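Probable TonB-dependent siderophore receptor PirA (Acinetobacter baumannii, PDB 5FR8) probably binds iron-chelating siderophores, possibly including ferric enterobactin, for the first step of iron uptake across the outer membrane. Local coordinates at residues S225-R230 against I707-N712; T76-N81 against S269-N274. All coordinates share one frame; numbering follows the deposited sequence.

Interaction 1: residues S225-R230 against I707-N712; sequences STAAGR and ILRDSN
The hydroxyl of S225 bridges two backbone groups of the facing loop. Its OG accepts a hydrogen bond from S711 N at 2.7 Å and gives its own proton to the carbonyl O of R709, reached at 132° to the C=O bond. With chi1 at 179°, OG stands anti to the S225 backbone N and projects between those two groups; a weak bond from the amide N of A227 reaches it as well. S711 returns the exchange, its OG accepting a hydrogen bond from T226 N at 3.1 Å that is nearly straight. The strongest partner of the T226 hydroxyl is N272 O, outside this pair of loops.

A227 and A228 meet the long side chain of R709, which is extended from CG to NE. The methyl CB of A227 lies over one face of the guanidinium, offset toward its rim and 3.8 Å from NE, while A228 O sits at the edge in the same plane and is bonded by NH1 at 2.9 Å. NH1 also forms a salt bridge with D268, so two acceptors grip NH1. N220 ties up backbone groups of R709 and A227 through its amide.

The contact joins the loop between strands 201-212 and 232-247 to the loop between strands 693-700 and 724-731, four strands of the barrel wall.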
# COMPACT_ATOMS: atom_id res chain seq x y z
N SER A 225 -10.04 16.43 -21.19
CA SER A 225 -10.21 15.54 -20.04
C SER A 225 -10.75 16.29 -18.82
O SER A 225 -10.33 17.42 -18.51
CB SER A 225 -8.89 14.82 -19.69
OG SER A 225 -9.04 13.97 -18.55
N THR A 226 -11.67 15.62 -18.13
CA THR A 226 -12.32 16.16 -16.95
C THR A 226 -11.81 15.53 -15.66
O THR A 226 -12.30 15.84 -14.57
CB THR A 226 -13.82 15.88 -17.03
OG1 THR A 226 -14.00 14.50 -17.38
CG2 THR A 226 -14.49 16.79 -18.07
N ALA A 227 -10.81 14.66 -15.78
CA ALA A 227 -10.26 14.02 -14.60
C ALA A 227 -9.41 15.00 -13.84
O ALA A 227 -8.74 15.84 -14.43
CB ALA A 227 -9.43 12.81 -14.98
N ALA A 228 -9.44 14.88 -12.52
CA ALA A 228 -8.66 15.75 -11.67
C ALA A 228 -7.19 15.33 -11.63
O ALA A 228 -6.85 14.17 -11.86
CB ALA A 228 -9.22 15.72 -10.27
N GLY A 229 -6.34 16.30 -11.32
CA GLY A 229 -4.92 16.05 -11.08
C GLY A 229 -4.73 15.49 -9.69
O GLY A 229 -5.66 14.97 -9.07
N ARG A 230 -3.52 15.60 -9.18
CA ARG A 230 -3.22 15.04 -7.90
C ARG A 230 -3.80 15.92 -6.81
O ARG A 230 -3.68 17.13 -6.89
CB ARG A 230 -1.71 14.95 -7.71
CG ARG A 230 -1.02 14.00 -8.66
CD ARG A 230 0.48 14.21 -8.63
NE ARG A 230 0.84 15.54 -9.11
CZ ARG A 230 2.07 16.03 -9.04
NH1 ARG A 230 3.05 15.30 -8.50
NH2 ARG A 230 2.34 17.23 -9.49
N ILE A 707 2.92 13.57 -18.72
CA ILE A 707 1.66 13.01 -19.16
C ILE A 707 0.49 13.49 -18.29
O ILE A 707 0.59 13.48 -17.06
CB ILE A 707 1.68 11.48 -19.15
CG1 ILE A 707 2.91 10.95 -19.87
CG2 ILE A 707 0.43 10.95 -19.82
CD1 ILE A 707 3.32 9.56 -19.40
N LEU A 708 -0.60 13.88 -18.96
CA LEU A 708 -1.84 14.32 -18.31
C LEU A 708 -2.89 13.22 -18.26
O LEU A 708 -2.95 12.37 -19.14
CB LEU A 708 -2.44 15.48 -19.06
CG LEU A 708 -1.49 16.64 -19.34
CD1 LEU A 708 -2.22 17.73 -20.09
CD2 LEU A 708 -0.90 17.17 -18.04
N ARG A 709 -3.70 13.22 -17.21
CA ARG A 709 -4.66 12.15 -16.99
C ARG A 709 -5.87 12.33 -17.87
O ARG A 709 -6.51 13.38 -17.86
CB ARG A 709 -5.08 12.09 -15.53
CG ARG A 709 -6.06 10.98 -15.20
CD ARG A 709 -6.33 11.04 -13.71
NE ARG A 709 -7.40 10.14 -13.26
CZ ARG A 709 -8.20 10.42 -12.24
NH1 ARG A 709 -8.08 11.58 -11.58
NH2 ARG A 709 -9.13 9.54 -11.88
N ASP A 710 -6.17 11.28 -18.62
CA ASP A 710 -7.22 11.30 -19.62
C ASP A 710 -8.43 10.62 -19.03
O ASP A 710 -8.37 9.44 -18.70
CB ASP A 710 -6.74 10.54 -20.85
CG ASP A 710 -7.61 10.74 -22.07
OD1 ASP A 710 -8.79 11.06 -21.90
OD2 ASP A 710 -7.10 10.55 -23.20
N SER A 711 -9.52 11.36 -18.89
CA SER A 711 -10.79 10.78 -18.49
C SER A 711 -11.39 9.90 -19.58
O SER A 711 -12.09 8.93 -19.27
CB SER A 711 -11.78 11.85 -18.12
OG SER A 711 -11.95 12.73 -19.21
N ASN A 712 -11.13 10.22 -20.84
CA ASN A 712 -11.64 9.39 -21.94
C ASN A 712 -10.81 8.13 -22.28
O ASN A 712 -10.94 7.57 -23.36
CB ASN A 712 -11.79 10.24 -23.19
CG ASN A 712 -12.72 11.40 -22.98
OD1 ASN A 712 -12.35 12.56 -23.19
ND2 ASN A 712 -13.95 11.10 -22.56

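Interaction 2: residues T76-N81 against S269-N274; sequences TGQRGN and SQLNAN
S269 O accepts a hydrogen bond from the backbone N of N272 at 2.9 Å, closing a type I turn whose first peptide, from S269 C to Q270 N, lies over a face of the R79 guanidinium. R79 NH2 is 3.7 Å from Q270 N, offset toward the rim of the group, and NH1 comes within 3.9 Å of S269 CA. The peptide lies over the guanidinium face as van der Waals packing, and the two segments meet by packing alone. The R79 and Q270 side chains cross at about a right angle. Long, weak ion pairs to D268, D119 and E326 reach the guanidinium, and these carboxylates would be expected to offset part of its charge in a buried place.

Q78 makes the other half of the contact. It precedes R79 in a type II turn from G77 to G80, and its CG rests 3.6 Å from Q270 O. Its CG is anti to the carbonyl carbon (chi1 -66°) and the chain beyond is extended, which carries the amide across the Q270 side chain; Q78 CD lies 3.8 Å from Q270 CG. Q78 also lies alongside L271, pointing the same way, with NE2 4.0 Å from L271 CD2. A weak bond from A273 N, just past the type I turn, returns to the OG of S269, its first residue.

Here the plug meets the barrel: one turn belongs to the connection between plug strands 68-71 and 84-87, the other to the loop that leaves barrel strand 250-264 and leads to helix 281-284.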
# COMPACT_ATOMS: atom_id res chain seq x y z
N THR A 76 -9.44 -0.65 -12.81
CA THR A 76 -10.48 0.04 -13.54
C THR A 76 -10.02 1.43 -13.93
O THR A 76 -10.63 2.06 -14.78
CB THR A 76 -11.84 0.11 -12.77
OG1 THR A 76 -11.74 0.93 -11.59
CG2 THR A 76 -12.34 -1.30 -12.39
N GLY A 77 -8.95 1.92 -13.32
CA GLY A 77 -8.53 3.31 -13.57
C GLY A 77 -9.21 4.41 -12.76
O GLY A 77 -8.72 5.54 -12.76
N GLN A 78 -10.33 4.12 -12.08
CA GLN A 78 -11.05 5.17 -11.35
C GLN A 78 -10.24 5.58 -10.14
O GLN A 78 -9.67 4.76 -9.43
CB GLN A 78 -12.43 4.70 -10.89
CG GLN A 78 -13.39 4.43 -12.03
CD GLN A 78 -14.61 3.61 -11.61
OE1 GLN A 78 -14.55 2.82 -10.66
NE2 GLN A 78 -15.71 3.77 -12.33
N ARG A 79 -10.19 6.88 -9.90
CA ARG A 79 -9.35 7.41 -8.83
C ARG A 79 -7.91 7.03 -9.08
O ARG A 79 -7.18 6.64 -8.18
CB ARG A 79 -9.88 6.93 -7.48
CG ARG A 79 -11.33 7.36 -7.28
CD ARG A 79 -11.77 7.15 -5.85
NE ARG A 79 -13.11 7.68 -5.53
CZ ARG A 79 -13.44 8.97 -5.46
NH1 ARG A 79 -12.56 9.92 -5.75
NH2 ARG A 79 -14.67 9.30 -5.11
N GLY A 80 -7.52 7.19 -10.34
CA GLY A 80 -6.21 6.85 -10.81
C GLY A 80 -5.03 7.65 -10.29
O GLY A 80 -3.89 7.17 -10.31
N ASN A 81 -5.26 8.88 -9.86
CA ASN A 81 -4.16 9.64 -9.31
C ASN A 81 -3.94 9.30 -7.85
O ASN A 81 -3.15 9.96 -7.18
CB ASN A 81 -4.38 11.14 -9.48
CG ASN A 81 -3.81 11.68 -10.78
OD1 ASN A 81 -2.68 11.34 -11.16
ND2 ASN A 81 -4.57 12.53 -11.46
N SER A 269 -13.21 12.74 -8.54
CA SER A 269 -14.50 12.08 -8.40
C SER A 269 -14.48 10.82 -9.24
O SER A 269 -13.85 10.77 -10.29
CB SER A 269 -15.63 12.99 -8.89
OG SER A 269 -15.52 13.29 -10.28
N GLN A 270 -15.18 9.79 -8.78
CA GLN A 270 -15.02 8.44 -9.34
C GLN A 270 -15.33 8.42 -10.81
O GLN A 270 -14.66 7.72 -11.56
CB GLN A 270 -15.91 7.43 -8.60
CG GLN A 270 -15.63 5.95 -8.85
CD GLN A 270 -16.50 5.04 -8.00
OE1 GLN A 270 -17.20 4.17 -8.51
NE2 GLN A 270 -16.50 5.27 -6.69
N LEU A 271 -16.32 9.20 -11.26
CA LEU A 271 -16.65 9.19 -12.70
C LEU A 271 -16.07 10.39 -13.45
O LEU A 271 -16.42 10.64 -14.59
CB LEU A 271 -18.16 9.10 -12.88
CG LEU A 271 -18.87 7.98 -12.12
CD1 LEU A 271 -20.38 8.16 -12.14
CD2 LEU A 271 -18.48 6.63 -12.68
N ASN A 272 -15.19 11.14 -12.80
CA ASN A 272 -14.49 12.26 -13.44
C ASN A 272 -15.39 13.37 -13.97
O ASN A 272 -15.16 13.89 -15.06
CB ASN A 272 -13.61 11.77 -14.60
CG ASN A 272 -12.40 10.99 -14.11
OD1 ASN A 272 -11.79 11.32 -13.09
ND2 ASN A 272 -12.07 9.95 -14.83
N ALA A 273 -16.40 13.74 -13.19
CA ALA A 273 -17.29 14.83 -13.57
C ALA A 273 -16.47 16.08 -13.87
O ALA A 273 -15.31 16.19 -13.46
CB ALA A 273 -18.30 15.11 -12.46
N ASN A 274 -17.08 17.05 -14.55
CA ASN A 274 -16.42 18.32 -14.77
C ASN A 274 -16.54 19.20 -13.53
O ASN A 274 -17.55 19.91 -13.34
CB ASN A 274 -16.97 19.05 -15.99
CG ASN A 274 -16.18 20.29 -16.33
OD1 ASN A 274 -15.11 20.55 -15.76
ND2 ASN A 274 -16.69 21.08 -17.26

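Overall arrangement
Interactions 1 and 2 have centres about 8 Å apart and touch directly. T226 OG1 and N272 O, 2.7 Å apart, probably form a hydrogen bond between them, N81 packs against R709, and D268 lies near both arginines, in a salt bridge with R709 and only a long, weak ion pair with R79. Along the chain the segments alternate: 76-81, 225-230, 269-274, 707-712. Loops from early and late in the barrel sequence thus meet at a turn of the plug, interaction 1 joining barrel to barrel and interaction 2 barrel to plug. By the strand order of TonB-dependent receptors, the three barrel loops lie on the extracellular side, where siderophores arrive.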